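Local coordinates for BauA (PDB 6HCP), which probably serves as the outer-membrane, TonB-dependent receptor that takes up ferric preacinetobactin, a siderophore complex of Acinetobacter baumannii, at residues A86-Y92 / V604-K610; R561-F567 / G579-Y583; V140-S145 / V157-V161. All blocks are in the same frame, centred on the assembly; numbering follows the deposited sequence.

Interaction 1 of 3, residues A86-Y92 / V604-K610. With C8E ((hydroxyethyloxy)tri(ethyloxy)octane), chain B.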
# COMPACT_ATOMS: atom_id res chain seq x y z
N ALA A 86 -22.79 -0.13 3.18
CA ALA A 86 -21.53 -0.88 3.37
C ALA A 86 -21.80 -2.40 3.34
O ALA A 86 -21.08 -3.14 2.70
CB ALA A 86 -20.86 -0.45 4.65
N THR A 87 -22.85 -2.86 4.02
CA THR A 87 -23.10 -4.29 4.15
C THR A 87 -24.42 -4.73 3.50
O THR A 87 -24.77 -5.90 3.61
CB THR A 87 -23.08 -4.71 5.63
OG1 THR A 87 -24.03 -3.95 6.39
CG2 THR A 87 -21.69 -4.53 6.20
N ASP A 88 -25.22 -3.80 2.97
CA ASP A 88 -26.57 -4.15 2.53
C ASP A 88 -26.57 -4.43 1.04
O ASP A 88 -26.38 -3.52 0.22
CB ASP A 88 -27.56 -3.04 2.88
CG ASP A 88 -29.02 -3.41 2.66
OD1 ASP A 88 -29.29 -4.31 1.83
OD2 ASP A 88 -29.86 -2.74 3.28
N PRO A 89 -26.73 -5.69 0.62
CA PRO A 89 -26.65 -6.03 -0.81
C PRO A 89 -27.85 -5.54 -1.64
O PRO A 89 -27.82 -5.65 -2.87
CB PRO A 89 -26.66 -7.57 -0.79
CG PRO A 89 -27.47 -7.91 0.45
CD PRO A 89 -27.14 -6.83 1.45
N SER A 90 -28.87 -4.98 -0.98
CA SER A 90 -29.99 -4.40 -1.70
C SER A 90 -29.80 -2.89 -1.89
O SER A 90 -30.70 -2.21 -2.40
CB SER A 90 -31.30 -4.72 -1.00
OG SER A 90 -31.60 -6.10 -1.17
N ILE A 91 -28.66 -2.35 -1.44
CA ILE A 91 -28.38 -0.94 -1.66
C ILE A 91 -27.14 -0.82 -2.54
O ILE A 91 -26.18 -1.57 -2.39
CB ILE A 91 -28.23 -0.22 -0.30
CG1 ILE A 91 -29.54 -0.38 0.49
CG2 ILE A 91 -27.82 1.23 -0.51
CD1 ILE A 91 -29.65 0.45 1.72
N TYR A 92 -27.21 0.07 -3.53
CA TYR A 92 -26.10 0.27 -4.44
C TYR A 92 -25.75 1.76 -4.50
O TYR A 92 -26.64 2.60 -4.67
CB TYR A 92 -26.42 -0.22 -5.85
CG TYR A 92 -25.32 0.04 -6.84
CD1 TYR A 92 -24.11 -0.64 -6.76
CD2 TYR A 92 -25.43 1.06 -7.78
CE1 TYR A 92 -23.04 -0.31 -7.57
CE2 TYR A 92 -24.37 1.40 -8.60
CZ TYR A 92 -23.19 0.68 -8.53
OH TYR A 92 -22.14 1.04 -9.32
N VAL A 604 -27.34 0.01 -12.24
CA VAL A 604 -27.38 -0.92 -11.13
C VAL A 604 -26.80 -2.27 -11.57
O VAL A 604 -27.03 -2.71 -12.68
CB VAL A 604 -28.79 -1.08 -10.56
CG1 VAL A 604 -29.23 0.19 -9.86
CG2 VAL A 604 -29.79 -1.52 -11.62
N PRO A 605 -26.10 -2.97 -10.66
CA PRO A 605 -25.61 -4.32 -10.94
C PRO A 605 -26.73 -5.34 -10.71
O PRO A 605 -27.59 -5.12 -9.85
CB PRO A 605 -24.50 -4.52 -9.91
CG PRO A 605 -24.92 -3.66 -8.75
CD PRO A 605 -25.63 -2.47 -9.36
N LYS A 606 -26.64 -6.48 -11.39
CA LYS A 606 -27.61 -7.56 -11.16
C LYS A 606 -27.22 -8.41 -9.95
O LYS A 606 -28.08 -8.94 -9.28
CB LYS A 606 -27.74 -8.43 -12.41
CG LYS A 606 -28.45 -7.72 -13.55
CD LYS A 606 -28.60 -8.57 -14.79
CE LYS A 606 -29.79 -9.49 -14.74
NZ LYS A 606 -30.20 -9.82 -16.13
N ASN A 607 -25.93 -8.47 -9.64
CA ASN A 607 -25.46 -9.32 -8.52
C ASN A 607 -24.68 -8.44 -7.53
O ASN A 607 -23.77 -7.75 -7.94
CB ASN A 607 -24.57 -10.47 -9.00
CG ASN A 607 -25.24 -11.33 -10.07
OD1 ASN A 607 -26.43 -11.54 -10.03
ND2 ASN A 607 -24.45 -12.02 -10.87
N GLN A 608 -24.92 -8.65 -6.23
CA GLN A 608 -24.10 -8.06 -5.18
C GLN A 608 -23.85 -9.09 -4.09
O GLN A 608 -24.73 -9.88 -3.74
CB GLN A 608 -24.78 -6.86 -4.53
CG GLN A 608 -25.02 -5.68 -5.45
CD GLN A 608 -25.28 -4.43 -4.62
OE1 GLN A 608 -24.76 -4.29 -3.53
NE2 GLN A 608 -26.28 -3.68 -5.01
N ALA A 609 -22.63 -9.05 -3.55
CA ALA A 609 -22.27 -9.81 -2.37
C ALA A 609 -21.44 -8.91 -1.46
O ALA A 609 -20.47 -8.28 -1.92
CB ALA A 609 -21.47 -11.02 -2.77
N LYS A 610 -21.90 -8.75 -0.22
CA LYS A 610 -21.25 -7.90 0.73
C LYS A 610 -21.09 -8.67 2.04
O LYS A 610 -22.01 -9.33 2.48
CB LYS A 610 -22.06 -6.62 0.96
CG LYS A 610 -22.08 -5.66 -0.22
CD LYS A 610 -23.00 -4.46 -0.04
CE LYS A 610 -22.96 -3.54 -1.24
NZ LYS A 610 -23.95 -2.44 -1.12
C1 C8E B . -30.21 -15.42 -2.43
C2 C8E B . -28.96 -15.78 -3.18
C3 C8E B . -28.50 -14.65 -4.10
C4 C8E B . -27.19 -15.04 -4.78
C5 C8E B . -26.58 -13.89 -5.59
C6 C8E B . -25.08 -14.08 -5.79
C7 C8E B . -24.44 -12.80 -6.31
C8 C8E B . -22.92 -12.75 -6.09
O9 C8E B . -22.26 -12.04 -7.14
C10 C8E B . -21.22 -11.12 -6.77
C11 C8E B . -20.64 -10.41 -7.98
O12 C8E B . -19.45 -11.01 -8.50
C13 C8E B . -19.60 -11.42 -9.89
C14 C8E B . -18.74 -10.60 -10.89
O15 C8E B . -19.31 -10.37 -12.21
C16 C8E B . -18.63 -9.30 -12.96
C17 C8E B . -19.24 -8.92 -14.35
O18 C8E B . -18.26 -8.04 -15.00
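With chi1 at -70° and every later torsion near 180°, Lys-610 runs fully extended from the barrel strand into a loop of the plug, where its NZ meets backbone carbonyls. The ammonium group donates to Ile-91 O at 2.7 Å and to Asp-88 O at 3.0 Å; a further bond, to the carbonyl of Ala-85, completes its grip on the loop. Asp-88 O is itself shared: Lys-610 NZ comes in above the carbonyl plane, while Ile-91 N, closing a type I turn, approaches from the opposite face. Beside the lysine, Gln-608 also reaches Ile-91 O, but weakly, through NE2 at 3.4 Å. Tyr-92 swings CG anti to its own backbone N (chi1 177°), which lays the ring against Pro-605. The proline CD sits over the ring centre, 3.6 Å from the centroid, in a CH-pi contact, and the phenol OH goes on to bond Arg-649 of the barrel. Asp-88 OD1 accepts from Ser-90 N in an Asx turn and forms a salt bridge with Lys-142. Inward-facing barrel side chains gripping main-chain carbonyls of an enclosed domain in this way form the plug-barrel interface of a TonB-dependent receptor.

Interaction 2 of 3, residues R561-F567 / G579-Y583. With C8E ((hydroxyethyloxy)tri(ethyloxy)octane), chain C; C8E ((hydroxyethyloxy)tri(ethyloxy)octane), chain B.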
# COMPACT_ATOMS: atom_id res chain seq x y z
N ARG A 561 -37.30 -7.39 -10.34
CA ARG A 561 -37.50 -8.60 -9.60
C ARG A 561 -36.20 -8.91 -8.86
O ARG A 561 -35.12 -8.83 -9.44
CB ARG A 561 -37.84 -9.77 -10.53
CG ARG A 561 -39.22 -9.69 -11.17
CD ARG A 561 -39.39 -10.72 -12.28
NE ARG A 561 -40.79 -10.78 -12.69
CZ ARG A 561 -41.25 -11.35 -13.81
NH1 ARG A 561 -40.44 -11.95 -14.65
NH2 ARG A 561 -42.55 -11.33 -14.06
N GLY A 562 -36.32 -9.32 -7.60
CA GLY A 562 -35.14 -9.54 -6.83
C GLY A 562 -35.31 -10.62 -5.77
O GLY A 562 -36.43 -10.90 -5.31
N ILE A 563 -34.18 -11.16 -5.35
CA ILE A 563 -34.07 -12.06 -4.22
C ILE A 563 -32.91 -11.56 -3.35
O ILE A 563 -31.84 -11.22 -3.86
CB ILE A 563 -33.83 -13.50 -4.70
CG1 ILE A 563 -35.00 -14.04 -5.53
CG2 ILE A 563 -33.51 -14.40 -3.53
CD1 ILE A 563 -34.64 -15.26 -6.33
N GLU A 564 -33.15 -11.52 -2.04
CA GLU A 564 -32.22 -10.96 -1.04
C GLU A 564 -32.02 -11.98 0.09
O GLU A 564 -33.00 -12.43 0.67
CB GLU A 564 -32.81 -9.68 -0.43
CG GLU A 564 -33.40 -8.68 -1.43
CD GLU A 564 -34.41 -7.71 -0.83
OE1 GLU A 564 -34.20 -6.49 -0.90
OE2 GLU A 564 -35.41 -8.18 -0.27
N TRP A 565 -30.76 -12.32 0.41
CA TRP A 565 -30.43 -13.02 1.64
C TRP A 565 -29.47 -12.15 2.43
O TRP A 565 -28.42 -11.79 1.92
CB TRP A 565 -29.81 -14.40 1.36
CG TRP A 565 -29.28 -15.06 2.59
CD1 TRP A 565 -29.84 -15.06 3.83
CD2 TRP A 565 -28.06 -15.81 2.70
NE1 TRP A 565 -29.03 -15.72 4.72
CE2 TRP A 565 -27.94 -16.21 4.05
CE3 TRP A 565 -27.06 -16.19 1.80
CZ2 TRP A 565 -26.86 -16.96 4.51
CZ3 TRP A 565 -25.97 -16.90 2.27
CH2 TRP A 565 -25.88 -17.29 3.61
N SER A 566 -29.89 -11.71 3.63
CA SER A 566 -29.00 -10.91 4.45
C SER A 566 -29.05 -11.38 5.91
O SER A 566 -29.90 -12.18 6.29
CB SER A 566 -29.31 -9.44 4.33
OG SER A 566 -30.64 -9.20 4.73
N PHE A 567 -28.08 -10.91 6.69
CA PHE A 567 -27.91 -11.39 8.06
C PHE A 567 -27.16 -10.34 8.86
O PHE A 567 -26.46 -9.48 8.29
CB PHE A 567 -27.19 -12.74 8.08
CG PHE A 567 -26.03 -12.84 7.11
CD1 PHE A 567 -24.82 -12.26 7.42
CD2 PHE A 567 -26.20 -13.40 5.86
CE1 PHE A 567 -23.79 -12.27 6.49
CE2 PHE A 567 -25.16 -13.42 4.95
CZ PHE A 567 -23.96 -12.83 5.26
N GLY A 579 -24.07 -8.75 6.37
CA GLY A 579 -23.97 -8.72 4.93
C GLY A 579 -25.04 -9.56 4.28
O GLY A 579 -26.09 -9.82 4.86
N GLY A 580 -24.77 -9.94 3.04
CA GLY A 580 -25.71 -10.72 2.28
C GLY A 580 -25.39 -10.74 0.80
O GLY A 580 -24.34 -10.22 0.33
N PHE A 581 -26.31 -11.36 0.07
CA PHE A 581 -26.24 -11.58 -1.37
C PHE A 581 -27.59 -11.19 -1.97
O PHE A 581 -28.64 -11.47 -1.39
CB PHE A 581 -25.95 -13.05 -1.68
CG PHE A 581 -24.73 -13.61 -0.98
CD1 PHE A 581 -24.80 -14.03 0.34
CD2 PHE A 581 -23.50 -13.63 -1.62
CE1 PHE A 581 -23.65 -14.43 1.01
CE2 PHE A 581 -22.37 -14.11 -0.96
CZ PHE A 581 -22.44 -14.45 0.37
N THR A 582 -27.54 -10.54 -3.13
CA THR A 582 -28.76 -10.26 -3.87
C THR A 582 -28.58 -10.58 -5.36
O THR A 582 -27.49 -10.46 -5.90
CB THR A 582 -29.17 -8.79 -3.77
OG1 THR A 582 -28.01 -8.05 -4.15
CG2 THR A 582 -29.71 -8.42 -2.41
N TYR A 583 -29.67 -11.05 -5.96
CA TYR A 583 -29.84 -11.09 -7.40
C TYR A 583 -31.00 -10.15 -7.77
O TYR A 583 -32.07 -10.21 -7.16
CB TYR A 583 -30.17 -12.50 -7.90
CG TYR A 583 -30.53 -12.55 -9.36
CD1 TYR A 583 -29.57 -12.34 -10.35
CD2 TYR A 583 -31.86 -12.65 -9.77
CE1 TYR A 583 -29.92 -12.22 -11.69
CE2 TYR A 583 -32.22 -12.57 -11.11
CZ TYR A 583 -31.25 -12.35 -12.07
OH TYR A 583 -31.61 -12.31 -13.39
C1 C8E C . -35.24 -13.53 -9.72
C2 C8E C . -36.27 -12.82 -8.86
C3 C8E C . -37.42 -13.72 -8.42
C4 C8E C . -38.66 -12.93 -8.00
C5 C8E C . -39.88 -13.40 -8.77
C6 C8E C . -41.13 -12.65 -8.33
C7 C8E C . -41.22 -12.53 -6.81
C8 C8E C . -42.63 -12.12 -6.38
O9 C8E C . -42.76 -12.32 -4.97
C10 C8E C . -44.01 -11.82 -4.48
C11 C8E C . -45.03 -12.95 -4.26
O12 C8E C . -46.23 -12.46 -3.65
C13 C8E C . -47.00 -13.46 -2.96
C14 C8E C . -47.93 -12.77 -1.96
O15 C8E C . -47.99 -11.36 -2.19
C16 C8E C . -49.30 -10.91 -2.57
C17 C8E C . -49.80 -9.80 -1.65
O18 C8E C . -50.02 -10.27 -0.31
C19 C8E C . -51.38 -10.63 -0.07
C20 C8E C . -51.60 -10.80 1.43
O21 C8E C . -50.54 -10.07 2.05
C1 C8E B . -30.21 -15.42 -2.43
C2 C8E B . -28.96 -15.78 -3.18
C3 C8E B . -28.50 -14.65 -4.10
C4 C8E B . -27.19 -15.04 -4.78
C5 C8E B . -26.58 -13.89 -5.59
C6 C8E B . -25.08 -14.08 -5.79
C7 C8E B . -24.44 -12.80 -6.31
C8 C8E B . -22.92 -12.75 -6.09
O9 C8E B . -22.26 -12.04 -7.14
C10 C8E B . -21.22 -11.12 -6.77
C11 C8E B . -20.64 -10.41 -7.98
O12 C8E B . -19.45 -11.01 -8.50
C13 C8E B . -19.60 -11.42 -9.89
C14 C8E B . -18.74 -10.60 -10.89
O15 C8E B . -19.31 -10.37 -12.21
C16 C8E B . -18.63 -9.30 -12.96
C17 C8E B . -19.24 -8.92 -14.35
O18 C8E B . -18.26 -8.04 -15.00
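Strands 549-569 and 575-590 form a beta hairpin of the transmembrane barrel, and residues 561-567 and 579-583 are paired antiparallel within it. Three hydrogen-bonded pairs, Ile-563 with Tyr-583, Trp-565 with Phe-581 and Phe-567 with Gly-579, supply six backbone bonds; the straightest runs from Trp-565 N to Phe-581 O, 2.9 Å long with 175° at the hydrogen. Between them, Ser-566 faces Gly-580 at a non-hydrogen-bonded pair where the chains draw close, CA to CA 3.9 Å.

The side chains of Trp-565 and Phe-581 point the same way and lie side by side. Their planes are nearly parallel, 19° apart, but slid so far that overlap is slight, and the touch is made by Trp-565 CE3 and Phe-581 CD1 at 3.5 Å. Phe-567, its CG between the backbone N and the carbonyl carbon (chi1 42°), folds its ring back over the main chain, with Gly-579 O above the ring centre. Successive residues point alternately outward and toward the plug, as in a transmembrane beta barrel: Ile-563, Trp-565, Phe-581 and Tyr-583 line the face that meets detergent. One C8E tail places C3 3.9 Å from Phe-581 CB, and another brings C1 to the ring edge of Tyr-583, 3.5 Å from CE2.

On the other face, Glu-564, in one of its two conformers, meets Thr-582 through apolar atoms, CG to CG2 at 3.8 Å. Their polar ends meet the plug: Thr-582 OG1 bonds Pro-89 O, while the Glu-564 carboxylate in that conformer is held by Ser-90 and Arg-107 and by Ser-529 of the neighbouring strand 524-541.

Interaction 3 of 3, residues V140-S145 / V157-V161; sequences VLKGPS and VGGTV
Strands 140-142 and 159-161 run antiparallel, their axes 4.7 Å apart at closest, with Leu-141 and Thr-160 as the hydrogen-bonded pair: Leu-141 N to Thr-160 O and Thr-160 N to Leu-141 O both measure 2.8 Å. Past the pair of Lys-142 with Gly-159, which is non-hydrogen-bonded, the strands give way to loop, yet Gly-143 N still reaches Gly-158 O, along a more bent path of 137° at the hydrogen. The two chains approach closely here, Gly-159 CA lying 3.2 Å from Leu-141 O. Both strands belong to the mixed sheet of the plug domain, the short helix 146-149 lying in the connection between them. Just before that helix, a water gathers three oxygens. It donates to Gly-143 O and also bonds Ser-145 OG at 2.8 Å and Thr-160 OG1 at 2.6 Å. Thr-160 brings its hydroxyl there with OG1 anti to the carbonyl carbon (chi1 -58°), and Ser-145 OG has a second partner in Asn-149 of the helix. Further along, the Pro-144 ring leans on the backbone of Val-157, CD 3.5 Å from Val-157 O, and the two side chains touch through their CB atoms. Val-140 and Val-161, on the same face of the sheet as Lys-142, both pack on Ile-84 of helix 81-84.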
# COMPACT_ATOMS: atom_id res chain seq x y z
N VAL A 140 -33.61 1.73 7.66
CA VAL A 140 -33.95 1.53 6.26
C VAL A 140 -35.15 0.59 6.20
O VAL A 140 -35.15 -0.49 6.80
CB VAL A 140 -32.78 0.96 5.44
CG1 VAL A 140 -33.16 0.83 3.96
CG2 VAL A 140 -31.52 1.78 5.58
N LEU A 141 -36.13 0.99 5.39
CA LEU A 141 -37.24 0.11 5.01
C LEU A 141 -37.18 -0.03 3.49
O LEU A 141 -37.19 0.97 2.78
CB LEU A 141 -38.57 0.72 5.45
CG LEU A 141 -39.78 -0.18 5.18
CD1 LEU A 141 -40.86 0.03 6.22
CD2 LEU A 141 -40.33 0.05 3.78
N LYS A 142 -37.03 -1.26 3.01
CA LYS A 142 -36.77 -1.51 1.62
C LYS A 142 -38.08 -1.60 0.84
O LYS A 142 -39.08 -2.16 1.30
CB LYS A 142 -35.91 -2.76 1.42
CG LYS A 142 -34.54 -2.64 2.07
CD LYS A 142 -33.72 -3.89 2.02
CE LYS A 142 -32.66 -3.94 3.11
NZ LYS A 142 -31.72 -5.05 2.87
N GLY A 143 -38.05 -1.01 -0.35
CA GLY A 143 -39.21 -0.96 -1.25
C GLY A 143 -40.10 0.23 -0.95
O GLY A 143 -39.88 0.98 0.01
N PRO A 144 -41.13 0.46 -1.79
CA PRO A 144 -42.01 1.62 -1.63
C PRO A 144 -42.90 1.45 -0.40
O PRO A 144 -43.08 0.31 0.10
CB PRO A 144 -42.85 1.60 -2.91
CG PRO A 144 -42.81 0.16 -3.36
CD PRO A 144 -41.43 -0.32 -2.99
N SER A 145 -43.48 2.57 0.06
CA SER A 145 -44.20 2.56 1.30
C SER A 145 -45.26 3.67 1.38
O SER A 145 -45.41 4.28 2.44
CB SER A 145 -43.20 2.69 2.44
OG SER A 145 -42.55 3.96 2.37
N VAL A 157 -38.98 5.84 -4.91
CA VAL A 157 -39.74 4.66 -4.49
C VAL A 157 -38.87 3.48 -4.04
O VAL A 157 -39.41 2.43 -3.68
CB VAL A 157 -40.70 4.21 -5.63
CG1 VAL A 157 -41.64 5.35 -6.03
CG2 VAL A 157 -39.95 3.68 -6.85
N GLY A 158 -37.55 3.62 -4.02
CA GLY A 158 -36.70 2.46 -3.75
C GLY A 158 -36.79 1.98 -2.29
O GLY A 158 -36.63 0.80 -1.99
N GLY A 159 -36.90 2.94 -1.37
CA GLY A 159 -37.02 2.62 0.07
C GLY A 159 -37.05 3.89 0.89
O GLY A 159 -36.83 4.97 0.39
N THR A 160 -37.22 3.73 2.20
CA THR A 160 -37.24 4.89 3.08
C THR A 160 -36.11 4.76 4.10
O THR A 160 -35.98 3.73 4.78
CB THR A 160 -38.61 5.07 3.75
OG1 THR A 160 -39.60 5.21 2.73
CG2 THR A 160 -38.63 6.27 4.68
N VAL A 161 -35.34 5.83 4.22
CA VAL A 161 -34.31 5.99 5.20
C VAL A 161 -34.84 6.95 6.27
O VAL A 161 -35.18 8.09 5.95
CB VAL A 161 -33.03 6.55 4.56
CG1 VAL A 161 -31.94 6.76 5.60
CG2 VAL A 161 -32.55 5.67 3.42
O HOH W 1 -40.30 3.61 0.79

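Overall arrangement
The three contacts illustrate how a receptor of this family seats one domain inside another. Interaction 3, within the plug, and interaction 1, which joins plug to barrel, are buried; interaction 2, in the barrel wall, is only partly so. Interactions 2 and 3 are both built on antiparallel backbone bonds, whereas in interaction 1 side chains do the bonding. Interaction 2 has the broader outward face, with aromatic side chains against detergent tails, while interaction 3 encloses a water among hydroxyls. Interactions 1 and 2 share neighbouring barrel strands, 599-618 and 575-590, and one C8E molecule touches both. Residues 86-92 connect all three, touching both other contacts through polar links.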